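Side-chain contacts in methyltransferase (Pectobacterium atrosepticum SCRI1043, PDB 2P7I), which probably transfers a methyl group from S-adenosylmethionine to an acceptor not yet identified: residues Met29-Val34 against Thr57-Glu62; Phe64-Cys69 against Leu100-Asp105; Thr181-Ala186 against Thr194-Ile199. One frame throughout, in Å; residues are numbered along the deposited sequence.

Interaction 1: residues Met29-Val34 against Thr57-Glu62; sequences MHPFMV and TSRLQE
Arg-59 lays its guanidinium group flat over the ring of Pro-31, an example of how a long cationic side chain can bridge two helices by one face and an edge at once. Pro-31 CD lies 3.8 Å above the guanidinium plane, over its centre, while Pro-31 CB comes within 3.7 Å of Arg-59 NH1, so the pyrrolidine ring lies over one face of the group. No direct hydrogen bond joins the two segments. The aliphatic part of the arginine is used as well. With CG turned anti to its own carbonyl carbon (chi1 -62°) and the chain extended from CG to NE, the side chain reaches straight across the gap between the helices. At its base, Arg-59 CB is 3.9 Å from Val-34 CG2, the methyl that lies beside the valine's backbone N. Further out, His-30 CB approaches Arg-59 NE obliquely at 3.7 Å, although the imidazole itself leads away from helix 55-60. What links that ring to the arginine is a water lying in both planes, at the edge of each: it stands 2.6 Å from His-30 ND1 and accepts from Arg-59 NE at 2.9 Å. The water thus satisfies NE and may help to fix the rotation of both flat groups. A Tris molecule, probably from the crystallisation liquor, lies close to the side chain of His-30, whose ring also stacks on Phe-26 and meets Phe-56 edge-to-face. Helix 24-37 turns Met-29 and Met-33, both present as selenomethionine, toward strands 192-201 and 237-245, whereas Leu-60 and Thr-57 of helix 55-60 rest on strand 67-71, so the arginine spans two helices that pack on different strands of the sheet.

Interaction 2: residues Phe64-Cys69 against Leu100-Asp105; sequences FNDITC and LPRRYD
Asp-66 and Arg-102 form an end-on, two-pronged salt bridge, in which each carboxylate oxygen is given its own guanidinium nitrogen. Arg-102 NH1 donates to Asp-66 OD2 at 2.9 Å, and Arg-102 NH2 donates to Asp-66 OD1 at 3.2 Å with an N-H...O angle of 163°. Both oxygens are approached on their syn sides, and the carboxylate and guanidinium planes are nearly parallel (11° apart), with the donors standing somewhat out of the carboxylate plane. A weak third bond runs from NH2 to OD2. The aspartate presents this edge because CG is anti to the backbone N (chi1 -178°), whereas the arginine arrives from the opposite direction on a chain bent at chi2 and chi3.

A water extends the polar network to Thr-68 and Tyr-104 on the two strands. It accepts from Arg-102 NH2 at 3.2 Å, and it is hydrogen-bonded to Thr-68 OG1 at 2.7 Å and to Tyr-104 OH at 2.6 Å. Two buried hydroxyls are thereby satisfied through one shared molecule, which sits in the plane of the tyrosine ring at its edge. Thr-68 also packs against the tyrosine, the two side chains crossing at about a right angle, with Thr-68 OG1 3.5 Å from Tyr-104 CE2 in a van der Waals contact. Strand 46-49 lies between strands 67-71 and 104-110 in the sheet, and Thr-68 bonds to it through its backbone.

Since NH2 serves both the carboxylate and the water, the exposed arginine is coupled to the buried hydroxyl pair, and its positive charge probably favours the ionised form of Asp-66.

Interaction 3: residues Thr181-Ala186 against Thr194-Ile199; sequences TLERDA and TYRSGI
A salt bridge at a subunit interface ties helix 179-188 to an outermost strand of the chain's sheet, 192-201, and it illustrates how a buried ion pair can be shared between chains. Arg-196 takes hold of Glu-183 side-on: NE donates to Glu-183 OE1 at 2.8 Å, and NH2 donates to Glu-183 OE2, also at 2.8 Å. The second bond is the straighter, with an N-H...O angle of 161° against 150° at NE. Each oxygen is met on its syn side and lies near the guanidinium plane, yet the two flat groups are turned 40° from one another, so the pairing is twisted rather than coplanar. Glu-183 reaches the strand by a largely extended route, its CG anti to the backbone N; Arg-196 instead bends at chi2 to bring its NE edge round to the carboxylate.

In the Rossmann-like methyltransferase fold, the sheet has the strand order 3-2-1-4-5-7-6, in which strand 237-245 is inserted antiparallel between 135-142 and the edge strand 192-201, and helix 179-188 is the one that leads into that edge strand. Leu-182 of that helix packs on Ile-240 and Leu-242, placing it over the sheet beside the ion pair. Near the start of the strand, Thr-194 and Tyr-195 both face Leu-243 in a classic beta bulge.

Two neighbouring subunits add to the polar network: Gln-231 OE1 of the second subunit accepts from Arg-196 NH1, and Lys-154 of the third subunit forms a salt bridge with Glu-183 OE1. That oxygen therefore has two cationic partners, which would be expected to stabilise its negative charge. On another side of the helix, Arg-184 NE and NH2 both converge on Asp-185 OD1 from one face of its carboxylate, with Arg-184 NE at 2.9 Å.

Overall arrangement
All three contacts are arranged around one seven-stranded sheet. Interactions 1 and 2 have centres 16 Å apart and touch directly: helix 55-60 precedes strand 67-71 in the chain and packs back on it, with Thr-57 CG2 3.6 Å from Cys-69 SG. Interaction 1 also meets interaction 3, on the opposite side of the chain's centre, where Phe-32 CB lies 3.9 Å from Ile-199 CG2. Helix 24-37 is thus the link between them. Interactions 2 and 3 share only the sheet, their nearest atoms being about 11 Å apart. The bound Tris lies beside interaction 1, while interaction 3 alone is reached by other subunits.

Interaction 1: residues Met29-Val34 against Thr57-Glu62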
loop_
_atom_site.group_PDB
_atom_site.type_symbol
_atom_site.label_atom_id
_atom_site.label_comp_id
_atom_site.label_asym_id
_atom_site.label_seq_id
_atom_site.Cartn_x
_atom_site.Cartn_y
_atom_site.Cartn_z
HETATM N N MSE B 29 4.642 -0.742 22.352
HETATM C CA MSE B 29 5.032 -1.809 21.455
HETATM C C MSE B 29 5.123 -3.195 22.100
HETATM O O MSE B 29 4.752 -4.192 21.466
HETATM C CB MSE B 29 6.338 -1.446 20.770
HETATM C CG MSE B 29 6.277 -0.301 19.770
HETATM SE SE MSE B 29 5.022 -0.621 18.373
HETATM C CE MSE B 29 5.956 -2.132 17.657
ATOM N N HIS B 30 5.661 -3.290 23.322
ATOM C CA HIS B 30 5.761 -4.596 23.995
ATOM C C HIS B 30 4.401 -5.293 24.128
ATOM O O HIS B 30 4.262 -6.440 23.758
ATOM C CB HIS B 30 6.460 -4.490 25.344
ATOM C CG HIS B 30 7.944 -4.335 25.255
ATOM N ND1 HIS B 30 8.757 -4.364 26.366
ATOM C CD2 HIS B 30 8.768 -4.156 24.195
ATOM C CE1 HIS B 30 10.014 -4.219 25.999
ATOM N NE2 HIS B 30 10.049 -4.085 24.689
ATOM N N PRO B 31 3.387 -4.604 24.663
ATOM C CA PRO B 31 2.079 -5.269 24.715
ATOM C C PRO B 31 1.458 -5.694 23.367
ATOM O O PRO B 31 0.871 -6.764 23.284
ATOM C CB PRO B 31 1.187 -4.260 25.482
ATOM C CG PRO B 31 1.933 -2.991 25.514
ATOM C CD PRO B 31 3.393 -3.307 25.357
ATOM N N PHE B 32 1.598 -4.883 22.333
ATOM C CA PHE B 32 1.099 -5.239 21.009
ATOM C C PHE B 32 1.893 -6.387 20.420
ATOM O O PHE B 32 1.334 -7.200 19.704
ATOM C CB PHE B 32 1.092 -4.027 20.070
ATOM C CG PHE B 32 -0.026 -3.065 20.342
ATOM C CD1 PHE B 32 -1.334 -3.516 20.476
ATOM C CD2 PHE B 32 0.214 -1.717 20.452
ATOM C CE1 PHE B 32 -2.379 -2.650 20.720
ATOM C CE2 PHE B 32 -0.854 -0.833 20.712
ATOM C CZ PHE B 32 -2.143 -1.316 20.844
HETATM N N MSE B 33 3.175 -6.472 20.738
HETATM C CA MSE B 33 3.970 -7.607 20.274
HETATM C C MSE B 33 3.423 -8.915 20.877
HETATM O O MSE B 33 3.259 -9.915 20.173
HETATM C CB MSE B 33 5.437 -7.411 20.672
HETATM C CG MSE B 33 6.217 -6.523 19.726
HETATM SE SE MSE B 33 7.970 -6.190 20.480
HETATM C CE MSE B 33 8.504 -4.980 19.179
ATOM N N VAL B 34 3.147 -8.922 22.181
ATOM C CA VAL B 34 2.551 -10.080 22.839
ATOM C C VAL B 34 1.178 -10.393 22.225
ATOM O O VAL B 34 0.892 -11.544 21.945
ATOM C CB VAL B 34 2.492 -9.902 24.382
ATOM C CG1 VAL B 34 1.744 -11.062 25.037
ATOM C CG2 VAL B 34 3.902 -9.822 24.931
ATOM N N THR B 57 10.272 -10.281 29.215
ATOM C CA THR B 57 10.056 -11.584 29.848
ATOM C C THR B 57 8.831 -11.551 30.757
ATOM O O THR B 57 8.038 -12.501 30.780
ATOM C CB THR B 57 11.257 -12.007 30.703
ATOM O OG1 THR B 57 12.465 -11.569 30.082
ATOM C CG2 THR B 57 11.265 -13.531 30.906
ATOM N N SER B 58 8.673 -10.458 31.484
ATOM C CA SER B 58 7.591 -10.357 32.455
ATOM C C SER B 58 6.231 -10.495 31.778
ATOM O O SER B 58 5.301 -11.078 32.344
ATOM C CB SER B 58 7.681 -9.058 33.241
ATOM O OG SER B 58 7.492 -7.947 32.399
ATOM N N ARG B 59 6.120 -10.010 30.541
ATOM C CA ARG B 59 4.887 -10.169 29.793
ATOM C C ARG B 59 4.720 -11.599 29.289
ATOM O O ARG B 59 3.611 -12.141 29.259
ATOM C CB ARG B 59 4.864 -9.190 28.629
ATOM C CG ARG B 59 4.894 -7.772 29.111
ATOM C CD ARG B 59 4.717 -6.837 27.995
ATOM N NE ARG B 59 4.722 -5.449 28.456
ATOM C CZ ARG B 59 3.651 -4.755 28.841
ATOM N NH1 ARG B 59 2.427 -5.275 28.827
ATOM N NH2 ARG B 59 3.815 -3.503 29.218
ATOM N N LEU B 60 5.830 -12.199 28.876
ATOM C CA LEU B 60 5.830 -13.579 28.452
ATOM C C LEU B 60 5.483 -14.562 29.576
ATOM O O LEU B 60 4.878 -15.612 29.331
ATOM C CB LEU B 60 7.189 -13.908 27.841
ATOM C CG LEU B 60 7.506 -13.226 26.505
ATOM C CD1 LEU B 60 8.898 -13.669 26.098
ATOM C CD2 LEU B 60 6.421 -13.528 25.417
ATOM N N GLN B 61 5.867 -14.214 30.805
ATOM C CA GLN B 61 5.524 -15.010 31.985
ATOM C C GLN B 61 4.020 -15.145 32.224
ATOM O O GLN B 61 3.572 -16.101 32.871
ATOM C CB GLN B 61 6.180 -14.427 33.234
ATOM C CG GLN B 61 7.660 -14.719 33.323
ATOM C CD GLN B 61 8.236 -14.334 34.673
ATOM O OE1 GLN B 61 8.416 -13.150 34.973
ATOM N NE2 GLN B 61 8.527 -15.337 35.495
ATOM N N GLU B 62 3.234 -14.205 31.707
ATOM C CA GLU B 62 1.786 -14.373 31.732
ATOM C C GLU B 62 1.341 -15.520 30.823
ATOM O O GLU B 62 0.221 -15.992 30.949
ATOM C CB GLU B 62 1.062 -13.080 31.349
ATOM C CG GLU B 62 1.392 -11.893 32.247
ATOM C CD GLU B 62 1.319 -12.243 33.732
ATOM O OE1 GLU B 62 0.261 -12.747 34.178
ATOM O OE2 GLU B 62 2.328 -12.031 34.448
HETATM O O HOH W 1 7.541 -4.706 28.667
#

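Interaction 2: residues Phe64-Cys69 against Leu100-Asp105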
loop_
_atom_site.group_PDB
_atom_site.type_symbol
_atom_site.label_atom_id
_atom_site.label_comp_id
_atom_site.label_asym_id
_atom_site.label_seq_id
_atom_site.Cartn_x
_atom_site.Cartn_y
_atom_site.Cartn_z
ATOM N N PHE B 64 3.684 -18.385 29.779
ATOM C CA PHE B 64 4.512 -19.570 29.876
ATOM C C PHE B 64 5.099 -19.611 31.276
ATOM O O PHE B 64 5.580 -18.604 31.750
ATOM C CB PHE B 64 5.659 -19.508 28.862
ATOM C CG PHE B 64 5.215 -19.627 27.453
ATOM C CD1 PHE B 64 5.061 -20.869 26.876
ATOM C CD2 PHE B 64 4.966 -18.502 26.696
ATOM C CE1 PHE B 64 4.641 -20.982 25.570
ATOM C CE2 PHE B 64 4.550 -18.618 25.393
ATOM C CZ PHE B 64 4.390 -19.857 24.839
ATOM N N ASN B 65 5.068 -20.775 31.905
ATOM C CA ASN B 65 5.806 -20.982 33.154
ATOM C C ASN B 65 7.261 -21.450 32.969
ATOM O O ASN B 65 8.048 -21.414 33.912
ATOM C CB ASN B 65 5.062 -21.979 34.065
ATOM C CG ASN B 65 4.770 -23.325 33.384
ATOM O OD1 ASN B 65 5.344 -23.665 32.343
ATOM N ND2 ASN B 65 3.864 -24.091 33.981
ATOM N N ASP B 66 7.606 -21.942 31.787
ATOM C CA ASP B 66 8.933 -22.491 31.570
ATOM C C ASP B 66 9.596 -21.693 30.482
ATOM O O ASP B 66 9.377 -21.952 29.305
ATOM C CB ASP B 66 8.839 -23.960 31.188
ATOM C CG ASP B 66 10.190 -24.606 30.991
ATOM O OD1 ASP B 66 11.235 -23.914 31.138
ATOM O OD2 ASP B 66 10.204 -25.829 30.695
ATOM N N ILE B 67 10.389 -20.713 30.913
ATOM C CA ILE B 67 11.048 -19.761 30.033
ATOM C C ILE B 67 12.530 -19.835 30.280
ATOM O O ILE B 67 12.969 -19.878 31.413
ATOM C CB ILE B 67 10.601 -18.307 30.287
ATOM C CG1 ILE B 67 9.102 -18.145 29.995
ATOM C CG2 ILE B 67 11.389 -17.360 29.399
ATOM C CD1 ILE B 67 8.523 -16.770 30.360
ATOM N N THR B 68 13.289 -19.867 29.194
ATOM C CA THR B 68 14.737 -19.860 29.253
ATOM C C THR B 68 15.169 -18.562 28.590
ATOM O O THR B 68 14.664 -18.200 27.514
ATOM C CB THR B 68 15.324 -21.085 28.548
ATOM O OG1 THR B 68 14.856 -22.269 29.201
ATOM C CG2 THR B 68 16.853 -21.070 28.539
ATOM N N CYS B 69 16.076 -17.849 29.257
ATOM C CA CYS B 69 16.486 -16.511 28.851
ATOM C C CYS B 69 17.974 -16.480 28.639
ATOM O O CYS B 69 18.724 -16.753 29.578
ATOM C CB CYS B 69 16.162 -15.483 29.936
ATOM S SG CYS B 69 14.427 -15.135 30.246
ATOM N N LEU B 100 22.586 -24.917 25.010
ATOM C CA LEU B 100 21.298 -25.013 25.673
ATOM C C LEU B 100 20.977 -26.468 25.954
ATOM O O LEU B 100 21.313 -27.343 25.165
ATOM C CB LEU B 100 20.198 -24.360 24.827
ATOM C CG LEU B 100 20.508 -22.898 24.497
ATOM C CD1 LEU B 100 19.323 -22.226 23.782
ATOM C CD2 LEU B 100 20.914 -22.158 25.754
ATOM N N PRO B 101 20.296 -26.729 27.065
ATOM C CA PRO B 101 20.051 -28.097 27.498
ATOM C C PRO B 101 18.989 -28.839 26.724
ATOM O O PRO B 101 18.852 -30.039 26.883
ATOM C CB PRO B 101 19.587 -27.916 28.944
ATOM C CG PRO B 101 18.959 -26.578 28.979
ATOM C CD PRO B 101 19.753 -25.738 28.013
ATOM N N ARG B 102 18.268 -28.137 25.868
ATOM C CA ARG B 102 16.977 -28.591 25.402
ATOM C C ARG B 102 16.679 -27.918 24.060
ATOM O O ARG B 102 17.413 -27.033 23.647
ATOM C CB ARG B 102 15.967 -28.136 26.451
ATOM C CG ARG B 102 14.697 -28.941 26.550
ATOM C CD ARG B 102 14.162 -28.931 27.999
ATOM N NE ARG B 102 14.234 -27.595 28.626
ATOM C CZ ARG B 102 13.186 -26.868 29.039
ATOM N NH1 ARG B 102 11.942 -27.322 28.936
ATOM N NH2 ARG B 102 13.388 -25.672 29.582
ATOM N N ARG B 103 15.624 -28.362 23.385
ATOM C CA ARG B 103 15.035 -27.626 22.287
ATOM C C ARG B 103 13.724 -26.979 22.758
ATOM O O ARG B 103 13.169 -27.358 23.795
ATOM C CB ARG B 103 14.800 -28.530 21.086
ATOM C CG ARG B 103 16.088 -28.912 20.371
ATOM C CD ARG B 103 15.808 -29.715 19.136
ATOM N NE ARG B 103 16.865 -29.542 18.120
ATOM C CZ ARG B 103 17.972 -30.283 18.037
ATOM N NH1 ARG B 103 18.223 -31.249 18.910
ATOM N NH2 ARG B 103 18.859 -30.045 17.089
ATOM N N TYR B 104 13.239 -25.999 21.989
ATOM C CA TYR B 104 12.178 -25.111 22.449
ATOM C C TYR B 104 11.014 -25.004 21.467
ATOM O O TYR B 104 11.193 -24.956 20.223
ATOM C CB TYR B 104 12.753 -23.733 22.771
ATOM C CG TYR B 104 13.856 -23.856 23.791
ATOM C CD1 TYR B 104 15.149 -24.160 23.391
ATOM C CD2 TYR B 104 13.596 -23.761 25.160
ATOM C CE1 TYR B 104 16.167 -24.300 24.318
ATOM C CE2 TYR B 104 14.613 -23.919 26.103
ATOM C CZ TYR B 104 15.904 -24.187 25.657
ATOM O OH TYR B 104 16.952 -24.364 26.546
ATOM N N ASP B 105 9.819 -24.972 22.047
ATOM C CA ASP B 105 8.581 -24.941 21.274
ATOM C C ASP B 105 8.287 -23.561 20.700
ATOM O O ASP B 105 7.653 -23.444 19.661
ATOM C CB ASP B 105 7.427 -25.410 22.152
ATOM C CG ASP B 105 7.649 -26.815 22.658
ATOM O OD1 ASP B 105 7.664 -27.737 21.811
ATOM O OD2 ASP B 105 7.835 -26.978 23.886
HETATM O O HOH W 2 16.309 -24.545 29.049
#

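Interaction 3: residues Thr181-Ala186 against Thr194-Ile199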
loop_
_atom_site.group_PDB
_atom_site.type_symbol
_atom_site.label_atom_id
_atom_site.label_comp_id
_atom_site.label_asym_id
_atom_site.label_seq_id
_atom_site.Cartn_x
_atom_site.Cartn_y
_atom_site.Cartn_z
ATOM N N THR B 181 14.503 -7.906 3.220
ATOM C CA THR B 181 15.790 -8.337 3.674
ATOM C C THR B 181 15.668 -9.262 4.886
ATOM O O THR B 181 16.481 -10.151 5.091
ATOM C CB THR B 181 16.657 -7.104 4.050
ATOM O OG1 THR B 181 15.891 -6.226 4.895
ATOM C CG2 THR B 181 17.100 -6.348 2.763
ATOM N N LEU B 182 14.669 -9.029 5.724
ATOM C CA LEU B 182 14.399 -9.947 6.838
ATOM C C LEU B 182 14.028 -11.379 6.376
ATOM O O LEU B 182 14.609 -12.331 6.841
ATOM C CB LEU B 182 13.331 -9.344 7.775
ATOM C CG LEU B 182 13.151 -10.046 9.144
ATOM C CD1 LEU B 182 14.454 -10.071 9.954
ATOM C CD2 LEU B 182 11.995 -9.371 9.992
ATOM N N GLU B 183 13.103 -11.528 5.438
ATOM C CA GLU B 183 12.777 -12.838 4.889
ATOM C C GLU B 183 13.973 -13.442 4.181
ATOM O O GLU B 183 14.205 -14.638 4.284
ATOM C CB GLU B 183 11.528 -12.812 4.005
ATOM C CG GLU B 183 11.211 -14.184 3.490
ATOM C CD GLU B 183 9.818 -14.386 3.027
ATOM O OE1 GLU B 183 8.989 -13.462 3.133
ATOM O OE2 GLU B 183 9.540 -15.519 2.605
ATOM N N ARG B 184 14.765 -12.613 3.488
ATOM C CA ARG B 184 16.018 -13.099 2.876
ATOM C C ARG B 184 16.916 -13.804 3.871
ATOM O O ARG B 184 17.397 -14.917 3.625
ATOM C CB ARG B 184 16.816 -11.947 2.206
ATOM C CG ARG B 184 18.144 -12.358 1.609
ATOM C CD ARG B 184 19.042 -11.188 1.372
ATOM N NE ARG B 184 19.424 -10.584 2.641
ATOM C CZ ARG B 184 19.825 -9.331 2.799
ATOM N NH1 ARG B 184 19.964 -8.526 1.765
ATOM N NH2 ARG B 184 20.137 -8.892 4.013
ATOM N N ASP B 185 17.194 -13.146 4.966
ATOM C CA ASP B 185 18.118 -13.704 5.927
ATOM C C ASP B 185 17.530 -14.957 6.597
ATOM O O ASP B 185 18.253 -15.924 6.841
ATOM C CB ASP B 185 18.490 -12.652 6.968
ATOM C CG ASP B 185 19.472 -11.616 6.453
ATOM O OD1 ASP B 185 19.929 -11.694 5.280
ATOM O OD2 ASP B 185 19.870 -10.771 7.298
ATOM N N ALA B 186 16.231 -14.939 6.909
ATOM C CA ALA B 186 15.568 -16.146 7.473
ATOM C C ALA B 186 15.653 -17.315 6.485
ATOM O O ALA B 186 15.946 -18.456 6.846
ATOM C CB ALA B 186 14.150 -15.858 7.781
ATOM N N THR B 194 6.561 -18.866 7.645
ATOM C CA THR B 194 5.188 -19.316 7.630
ATOM C C THR B 194 4.187 -18.167 7.547
ATOM O O THR B 194 3.135 -18.302 6.940
ATOM C CB THR B 194 4.943 -20.099 8.922
ATOM O OG1 THR B 194 5.863 -21.208 8.972
ATOM C CG2 THR B 194 3.527 -20.592 9.012
ATOM N N TYR B 195 4.522 -17.056 8.217
ATOM C CA TYR B 195 3.639 -15.886 8.228
ATOM C C TYR B 195 4.443 -14.615 8.256
ATOM O O TYR B 195 5.476 -14.529 8.912
ATOM C CB TYR B 195 2.634 -15.904 9.383
ATOM C CG TYR B 195 1.218 -15.973 8.872
ATOM C CD1 TYR B 195 0.426 -14.836 8.745
ATOM C CD2 TYR B 195 0.690 -17.181 8.455
ATOM C CE1 TYR B 195 -0.893 -14.936 8.230
ATOM C CE2 TYR B 195 -0.597 -17.279 7.946
ATOM C CZ TYR B 195 -1.377 -16.176 7.835
ATOM O OH TYR B 195 -2.656 -16.368 7.319
ATOM N N ARG B 196 3.966 -13.617 7.524
ATOM C CA ARG B 196 4.559 -12.291 7.506
ATOM C C ARG B 196 3.468 -11.313 7.937
ATOM O O ARG B 196 2.327 -11.410 7.462
ATOM C CB ARG B 196 5.002 -11.880 6.111
ATOM C CG ARG B 196 5.854 -12.923 5.394
ATOM C CD ARG B 196 5.487 -13.179 3.988
ATOM N NE ARG B 196 6.356 -14.229 3.486
ATOM C CZ ARG B 196 6.084 -15.531 3.586
ATOM N NH1 ARG B 196 4.904 -15.943 4.034
ATOM N NH2 ARG B 196 6.956 -16.439 3.154
ATOM N N SER B 197 3.820 -10.414 8.842
ATOM C CA SER B 197 2.880 -9.386 9.308
ATOM C C SER B 197 3.650 -8.194 9.852
ATOM O O SER B 197 4.873 -8.131 9.776
ATOM C CB SER B 197 1.925 -9.945 10.382
ATOM O OG SER B 197 0.770 -9.102 10.551
ATOM N N GLY B 198 2.913 -7.214 10.339
ATOM C CA GLY B 198 3.493 -6.020 10.911
ATOM C C GLY B 198 2.793 -5.656 12.203
ATOM O O GLY B 198 1.663 -6.026 12.442
ATOM N N ILE B 199 3.513 -4.988 13.084
ATOM C CA ILE B 199 2.996 -4.612 14.377
ATOM C C ILE B 199 3.016 -3.089 14.535
ATOM O O ILE B 199 4.071 -2.468 14.665
ATOM C CB ILE B 199 3.789 -5.286 15.506
ATOM C CG1 ILE B 199 3.771 -6.812 15.315
ATOM C CG2 ILE B 199 3.224 -4.819 16.939
ATOM C CD1 ILE B 199 4.842 -7.538 16.143
#